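Local coordinates for Thiol:disulfide interchange protein DsbA (Pseudomonas aeruginosa, PDB 4ZL8) that probably introduces disulfide bonds into other periplasmic proteins by passing on the disulfide of its redox-active CxxC site, at residues I70-L81 / K104-L115. The protein carries 1 engineered substitution. Numbering follows the deposited sequence.
Sequences IWNVHGQMFLTL and KLATPEEMADFL
Helices 70-81 and 108-115 cross at -43° with their axes 11.2 Å apart, and the segment 104-107 that leads into the second helix packs beside the start of the first. His74 makes the polar link: its NE2 donates to the carbonyl O of Lys104 (2.9 Å, N-H...O 150°), the oxygen lying in the ring plane at the edge, while Leu105 O also sits 3.0 Å from NE2. Ile70 CG1 lies over one face of this ring, offset toward its rim, and ND1 is hydrogen-bonded to Trp34 NE1; with both ring nitrogens engaged, the rotation of the imidazole is set. Both helices belong to the helical domain inserted into the thioredoxin fold of DsbA proteins, and through Trp34 the contact reaches toward the redox-active Cys37-Cys40 segment. In the buried middle, Met77 and Met111 lie across each other, Met111 SD 3.7 Å from Met77 CB. With CG anti to the backbone N (chi1 170°) and a bend at chi3, Met77 brings CE to Leu105 CD1. Further along, Leu81 CD2 meets Leu115 CD1 at 3.9 Å. Glu110 OE1 accepts from Ala106 N (3.1 Å), and Thr107, the N-cap of helix 108-115, accepts from Glu110 N through OG1.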
ATOM      1  N   ILE A  70     -12.888   9.127  -5.110  1.00 12.40           N
ATOM      2  CA  ILE A  70     -12.054   9.560  -4.025  1.00 12.35           C
ATOM      3  C   ILE A  70     -10.874   8.604  -3.784  1.00 11.27           C
ATOM      4  O   ILE A  70      -9.838   9.009  -3.250  1.00 11.28           O
ATOM      5  CB  ILE A  70     -12.900   9.744  -2.731  1.00 12.69           C
ATOM      6  CG1 ILE A  70     -12.089  10.450  -1.651  1.00 15.50           C
ATOM      7  CG2 ILE A  70     -13.422   8.416  -2.215  1.00 14.60           C
ATOM      8  CD1 ILE A  70     -11.729  11.862  -2.004  1.00 19.07           C
ATOM      9  N   TRP A  71     -11.032   7.333  -4.159  1.00 10.87           N
ATOM     10  CA  TRP A  71      -9.892   6.411  -4.009  1.00 10.31           C
ATOM     11  C   TRP A  71      -8.750   6.876  -4.903  1.00 10.97           C
ATOM     12  O   TRP A  71      -7.587   6.782  -4.529  1.00 10.23           O
ATOM     13  CB  TRP A  71     -10.263   4.986  -4.382  1.00 10.92           C
ATOM     14  CG  TRP A  71     -11.235   4.286  -3.512  1.00 11.49           C
ATOM     15  CD1 TRP A  71     -12.426   4.767  -3.035  1.00 13.04           C
ATOM     16  CD2 TRP A  71     -11.181   2.910  -3.102  1.00 10.55           C
ATOM     17  NE1 TRP A  71     -13.089   3.787  -2.334  1.00 13.68           N
ATOM     18  CE2 TRP A  71     -12.332   2.643  -2.353  1.00 12.35           C
ATOM     19  CE3 TRP A  71     -10.234   1.888  -3.272  1.00 11.31           C
ATOM     20  CZ2 TRP A  71     -12.589   1.397  -1.809  1.00 12.59           C
ATOM     21  CZ3 TRP A  71     -10.482   0.665  -2.720  1.00 11.15           C
ATOM     22  CH2 TRP A  71     -11.652   0.418  -2.003  1.00 13.50           C
ATOM     23  N   ASN A  72      -9.069   7.381  -6.087  1.00 11.19           N
ATOM     24  CA  ASN A  72      -8.033   7.832  -7.005  1.00 10.81           C
ATOM     25  C   ASN A  72      -7.368   9.097  -6.496  1.00 10.01           C
ATOM     26  O   ASN A  72      -6.151   9.233  -6.542  1.00 10.65           O
ATOM     27  CB  ASN A  72      -8.600   8.050  -8.405  1.00 11.06           C
ATOM     28  CG  ASN A  72      -8.920   6.753  -9.105  1.00 14.82           C
ATOM     29  OD1 ASN A  72      -8.946   5.688  -8.499  1.00 15.12           O
ATOM     30  ND2 ASN A  72      -9.198   6.838 -10.401  1.00 25.30           N
ATOM     31  N   VAL A  73      -8.164  10.017  -5.976  1.00 11.57           N
ATOM     32  CA  VAL A  73      -7.668  11.261  -5.409  1.00 11.96           C
ATOM     33  C   VAL A  73      -6.728  10.986  -4.214  1.00 11.62           C
ATOM     34  O   VAL A  73      -5.601  11.506  -4.116  1.00 10.38           O
ATOM     35  CB  VAL A  73      -8.865  12.134  -4.985  1.00 14.95           C
ATOM     36  CG1 VAL A  73      -8.422  13.333  -4.197  1.00 18.04           C
ATOM     37  CG2 VAL A  73      -9.664  12.549  -6.216  1.00 15.60           C
ATOM     38  N   HIS A  74      -7.182  10.127  -3.310  1.00 10.27           N
ATOM     39  CA  HIS A  74      -6.370   9.801  -2.159  1.00 10.76           C
ATOM     40  C   HIS A  74      -5.139   9.014  -2.564  1.00  9.69           C
ATOM     41  O   HIS A  74      -4.063   9.165  -1.944  1.00 10.12           O
ATOM     42  CB  HIS A  74      -7.179   9.044  -1.096  1.00 10.26           C
ATOM     43  CG  HIS A  74      -8.086   9.917  -0.304  1.00 11.51           C
ATOM     44  ND1 HIS A  74      -9.093   9.410   0.483  1.00 12.53           N
ATOM     45  CD2 HIS A  74      -8.153  11.266  -0.185  1.00  9.41           C
ATOM     46  CE1 HIS A  74      -9.725  10.404   1.078  1.00 11.53           C
ATOM     47  NE2 HIS A  74      -9.183  11.543   0.683  1.00 11.51           N
ATOM     48  N   GLY A  75      -5.274   8.166  -3.583  1.00  9.34           N
ATOM     49  CA  GLY A  75      -4.129   7.442  -4.097  1.00 10.42           C
ATOM     50  C   GLY A  75      -3.115   8.359  -4.756  1.00  9.72           C
ATOM     51  O   GLY A  75      -1.899   8.155  -4.640  1.00  9.89           O
ATOM     52  N   GLN A  76      -3.598   9.386  -5.437  1.00  8.82           N
ATOM     53  CA  GLN A  76      -2.721  10.351  -6.076  1.00  8.66           C
ATOM     54  C   GLN A  76      -1.974  11.181  -5.008  1.00  9.27           C
ATOM     55  O   GLN A  76      -0.787  11.483  -5.162  1.00  9.79           O
ATOM     56  CB  GLN A  76      -3.518  11.225  -7.039  1.00  9.35           C
ATOM     57  CG  GLN A  76      -2.639  12.047  -7.972  1.00 10.62           C
ATOM     58  CD  GLN A  76      -3.385  12.622  -9.138  1.00 11.06           C
ATOM     59  OE1 GLN A  76      -4.386  12.066  -9.594  1.00 13.97           O
ATOM     60  NE2 GLN A  76      -2.905  13.746  -9.642  1.00 13.08           N
ATOM     61  N   MET A  77      -2.631  11.485  -3.894  1.00 10.07           N
ATOM     62  CA  MET A  77      -1.974  12.120  -2.756  1.00 10.23           C
ATOM     63  C   MET A  77      -0.849  11.210  -2.235  1.00  9.91           C
ATOM     64  O   MET A  77       0.285  11.663  -2.033  1.00 10.39           O
ATOM     65  CB  MET A  77      -2.997  12.448  -1.654  1.00 10.65           C
ATOM     66  CG  MET A  77      -2.330  12.897  -0.349  1.00 12.75           C
ATOM     67  SD  MET A  77      -3.474  13.508   0.899  1.00 12.87           S
ATOM     68  CE  MET A  77      -4.454  12.029   1.172  1.00 15.07           C
ATOM     69  N   PHE A  78      -1.143   9.926  -2.043  1.00 10.11           N
ATOM     70  CA  PHE A  78      -0.128   8.976  -1.582  1.00  9.72           C
ATOM     71  C   PHE A  78       1.092   8.994  -2.491  1.00 10.15           C
ATOM     72  O   PHE A  78       2.230   9.109  -2.039  1.00  9.61           O
ATOM     73  CB  PHE A  78      -0.697   7.560  -1.536  1.00 10.64           C
ATOM     74  CG  PHE A  78       0.333   6.501  -1.246  1.00 11.86           C
ATOM     75  CD1 PHE A  78       0.731   6.236   0.049  1.00 11.60           C
ATOM     76  CD2 PHE A  78       0.902   5.781  -2.267  1.00 12.44           C
ATOM     77  CE1 PHE A  78       1.682   5.276   0.316  1.00 11.99           C
ATOM     78  CE2 PHE A  78       1.848   4.817  -1.997  1.00 14.64           C
ATOM     79  CZ  PHE A  78       2.229   4.567  -0.694  1.00 13.53           C
ATOM     80  N   LEU A  79       0.856   8.865  -3.795  1.00 10.07           N
ATOM     81  CA  LEU A  79       1.963   8.786  -4.736  1.00  9.66           C
ATOM     82  C   LEU A  79       2.757  10.086  -4.809  1.00  9.57           C
ATOM     83  O   LEU A  79       3.966  10.068  -4.982  1.00 11.27           O
ATOM     84  CB  LEU A  79       1.479   8.379  -6.130  1.00  9.64           C
ATOM     85  CG  LEU A  79       0.918   6.976  -6.209  1.00 10.25           C
ATOM     86  CD1 LEU A  79       0.210   6.740  -7.541  1.00 12.67           C
ATOM     87  CD2 LEU A  79       1.983   5.929  -5.997  1.00 12.70           C
ATOM     88  N   THR A  80       2.073  11.210  -4.625  1.00  9.88           N
ATOM     89  CA  THR A  80       2.723  12.513  -4.581  1.00 10.07           C
ATOM     90  C   THR A  80       3.661  12.583  -3.381  1.00 11.69           C
ATOM     91  O   THR A  80       4.810  13.021  -3.496  1.00 12.27           O
ATOM     92  CB  THR A  80       1.692  13.655  -4.543  1.00 11.97           C
ATOM     93  OG1 THR A  80       0.959  13.649  -5.777  1.00 12.10           O
ATOM     94  CG2 THR A  80       2.361  14.996  -4.394  1.00 13.47           C
ATOM     95  N   LEU A  81       3.174  12.136  -2.229  1.00 10.27           N
ATOM     96  CA  LEU A  81       3.979  12.157  -1.016  1.00 11.67           C
ATOM     97  C   LEU A  81       5.183  11.222  -1.125  1.00 10.68           C
ATOM     98  O   LEU A  81       6.277  11.547  -0.666  1.00 12.25           O
ATOM     99  CB  LEU A  81       3.117  11.794   0.194  1.00 11.03           C
ATOM    100  CG  LEU A  81       1.992  12.765   0.522  1.00 11.71           C
ATOM    101  CD1 LEU A  81       1.059  12.174   1.553  1.00 13.97           C
ATOM    102  CD2 LEU A  81       2.545  14.086   0.966  1.00 13.78           C
ATOM    103  N   LYS A 104     -11.751  15.541   4.822  1.00 15.73           N
ATOM    104  CA  LYS A 104     -12.006  14.779   3.607  1.00 15.26           C
ATOM    105  C   LYS A 104     -10.798  14.629   2.701  1.00 14.18           C
ATOM    106  O   LYS A 104     -10.665  13.621   2.006  1.00 13.34           O
ATOM    107  CB  LYS A 104     -13.154  15.418   2.829  1.00 17.63           C
ATOM    108  CG  LYS A 104     -14.429  15.585   3.631  1.00 23.50           C
ATOM    109  CD  LYS A 104     -14.972  14.266   4.177  1.00 24.41           C
ATOM    110  CE  LYS A 104     -16.305  14.467   4.900  1.00 30.95           C
ATOM    111  NZ  LYS A 104     -16.867  13.181   5.403  1.00 40.43           N
ATOM    112  N   LEU A 105      -9.912  15.622   2.719  1.00 14.12           N
ATOM    113  CA  LEU A 105      -8.724  15.648   1.867  1.00 13.01           C
ATOM    114  C   LEU A 105      -9.076  15.262   0.430  1.00 11.36           C
ATOM    115  O   LEU A 105      -8.464  14.380  -0.156  1.00 12.81           O
ATOM    116  CB  LEU A 105      -7.614  14.745   2.434  1.00 11.66           C
ATOM    117  CG  LEU A 105      -7.193  15.083   3.875  1.00 13.36           C
ATOM    118  CD1 LEU A 105      -6.051  14.194   4.305  1.00 12.86           C
ATOM    119  CD2 LEU A 105      -6.805  16.557   4.055  1.00 15.19           C
ATOM    120  N   ALA A 106     -10.049  15.988  -0.124  1.00 15.31           N
ATOM    121  CA  ALA A 106     -10.752  15.553  -1.339  1.00 14.78           C
ATOM    122  C   ALA A 106     -10.342  16.309  -2.586  1.00 17.08           C
ATOM    123  O   ALA A 106     -10.736  15.932  -3.690  1.00 16.23           O
ATOM    124  CB  ALA A 106     -12.254  15.648  -1.147  1.00 20.81           C
ATOM    125  N   THR A 107      -9.560  17.372  -2.414  1.00 15.51           N
ATOM    126  CA  THR A 107      -9.015  18.124  -3.538  1.00 16.62           C
ATOM    127  C   THR A 107      -7.577  18.444  -3.223  1.00 16.28           C
ATOM    128  O   THR A 107      -7.198  18.456  -2.058  1.00 15.56           O
ATOM    129  CB  THR A 107      -9.729  19.457  -3.739  1.00 19.59           C
ATOM    130  OG1 THR A 107      -9.516  20.303  -2.597  1.00 20.22           O
ATOM    131  CG2 THR A 107     -11.226  19.268  -3.949  1.00 19.38           C
ATOM    132  N   PRO A 108      -6.754  18.713  -4.247  1.00 17.18           N
ATOM    133  CA  PRO A 108      -5.354  19.013  -3.937  1.00 16.25           C
ATOM    134  C   PRO A 108      -5.179  20.291  -3.108  1.00 16.55           C
ATOM    135  O   PRO A 108      -4.241  20.326  -2.329  1.00 16.11           O
ATOM    136  CB  PRO A 108      -4.676  19.098  -5.322  1.00 21.09           C
ATOM    137  CG  PRO A 108      -5.789  19.132  -6.326  1.00 17.66           C
ATOM    138  CD  PRO A 108      -7.007  18.567  -5.693  1.00 22.31           C
ATOM    139  N   GLU A 109      -6.054  21.278  -3.215  1.00 16.69           N
ATOM    140  CA  GLU A 109      -5.937  22.454  -2.366  1.00 16.10           C
ATOM    141  C   GLU A 109      -6.143  22.066  -0.903  1.00 20.45           C
ATOM    142  O   GLU A 109      -5.386  22.490  -0.016  1.00 18.63           O
ATOM    143  CB  GLU A 109      -6.939  23.531  -2.780  1.00 24.15           C
ATOM    144  CG  GLU A 109      -6.403  24.461  -3.837  1.00 39.86           C
ATOM    145  CD  GLU A 109      -5.255  25.314  -3.324  1.00 42.81           C
ATOM    146  OE1 GLU A 109      -5.351  25.830  -2.185  1.00 42.10           O
ATOM    147  OE2 GLU A 109      -4.257  25.467  -4.059  1.00 44.41           O
ATOM    148  N   GLU A 110      -7.167  21.259  -0.639  1.00 18.79           N
ATOM    149  CA  GLU A 110      -7.410  20.807   0.719  1.00 17.90           C
ATOM    150  C   GLU A 110      -6.225  19.992   1.231  1.00 15.24           C
ATOM    151  O   GLU A 110      -5.811  20.139   2.390  1.00 16.21           O
ATOM    152  CB  GLU A 110      -8.676  19.968   0.822  1.00 22.32           C
ATOM    153  CG  GLU A 110      -9.074  19.789   2.258  0.49 14.33           C
ATOM    154  CD  GLU A 110     -10.161  18.774   2.449  0.30 16.66           C
ATOM    155  OE1 GLU A 110     -10.924  18.499   1.461  1.00 22.30           O
ATOM    156  OE2 GLU A 110     -10.226  18.280   3.610  0.95 20.99           O
ATOM    157  N   MET A 111      -5.699  19.116   0.392  1.00 13.50           N
ATOM    158  CA  MET A 111      -4.571  18.290   0.793  1.00 13.36           C
ATOM    159  C   MET A 111      -3.382  19.160   1.140  1.00 14.26           C
ATOM    160  O   MET A 111      -2.745  18.971   2.171  1.00 14.39           O
ATOM    161  CB  MET A 111      -4.164  17.350  -0.330  1.00 13.08           C
ATOM    162  CG  MET A 111      -5.211  16.341  -0.733  1.00 14.15           C
ATOM    163  SD  MET A 111      -4.720  15.645  -2.327  1.00 14.49           S
ATOM    164  CE  MET A 111      -6.109  14.587  -2.649  1.00 21.25           C
ATOM    165  N   ALA A 112      -3.069  20.105   0.276  1.00 13.85           N
ATOM    166  CA  ALA A 112      -1.876  20.915   0.464  1.00 14.28           C
ATOM    167  C   ALA A 112      -1.986  21.726   1.746  1.00 14.45           C
ATOM    168  O   ALA A 112      -1.015  21.899   2.471  1.00 16.31           O
ATOM    169  CB  ALA A 112      -1.672  21.833  -0.724  1.00 16.04           C
ATOM    170  N   ASP A 113      -3.168  22.262   2.021  1.00 15.26           N
ATOM    171  CA  ASP A 113      -3.372  23.075   3.207  1.00 16.11           C
ATOM    172  C   ASP A 113      -3.172  22.234   4.472  1.00 18.40           C
ATOM    173  O   ASP A 113      -2.512  22.660   5.419  1.00 18.19           O
ATOM    174  CB  ASP A 113      -4.760  23.710   3.178  1.00 18.93           C
ATOM    175  CG  ASP A 113      -4.854  24.844   2.183  1.00 25.87           C
ATOM    176  OD1 ASP A 113      -3.794  25.293   1.696  1.00 26.39           O
ATOM    177  OD2 ASP A 113      -5.987  25.290   1.891  1.00 28.02           O
ATOM    178  N   PHE A 114      -3.730  21.035   4.480  1.00 14.93           N
ATOM    179  CA  PHE A 114      -3.526  20.135   5.605  1.00 14.43           C
ATOM    180  C   PHE A 114      -2.054  19.759   5.738  1.00 13.97           C
ATOM    181  O   PHE A 114      -1.486  19.804   6.839  1.00 15.01           O
ATOM    182  CB  PHE A 114      -4.354  18.858   5.443  1.00 14.44           C
ATOM    183  CG  PHE A 114      -3.946  17.767   6.395  1.00 14.73           C
ATOM    184  CD1 PHE A 114      -4.237  17.867   7.732  1.00 16.10           C
ATOM    185  CD2 PHE A 114      -3.222  16.677   5.960  1.00 15.30           C
ATOM    186  CE1 PHE A 114      -3.822  16.887   8.612  1.00 16.69           C
ATOM    187  CE2 PHE A 114      -2.813  15.698   6.849  1.00 16.14           C
ATOM    188  CZ  PHE A 114      -3.113  15.806   8.155  1.00 16.26           C
ATOM    189  N   LEU A 115      -1.451  19.354   4.635  1.00 12.57           N
ATOM    190  CA  LEU A 115      -0.091  18.835   4.650  1.00 12.21           C
ATOM    191  C   LEU A 115       0.918  19.920   5.011  1.00 14.35           C
ATOM    192  O   LEU A 115       1.946  19.627   5.613  1.00 14.58           O
ATOM    193  CB  LEU A 115       0.232  18.179   3.317  1.00 11.49           C
ATOM    194  CG  LEU A 115      -0.542  16.889   3.034  1.00 12.98           C
ATOM    195  CD1 LEU A 115      -0.412  16.555   1.559  1.00 11.95           C
ATOM    196  CD2 LEU A 115      -0.050  15.743   3.939  1.00 14.14           C
TER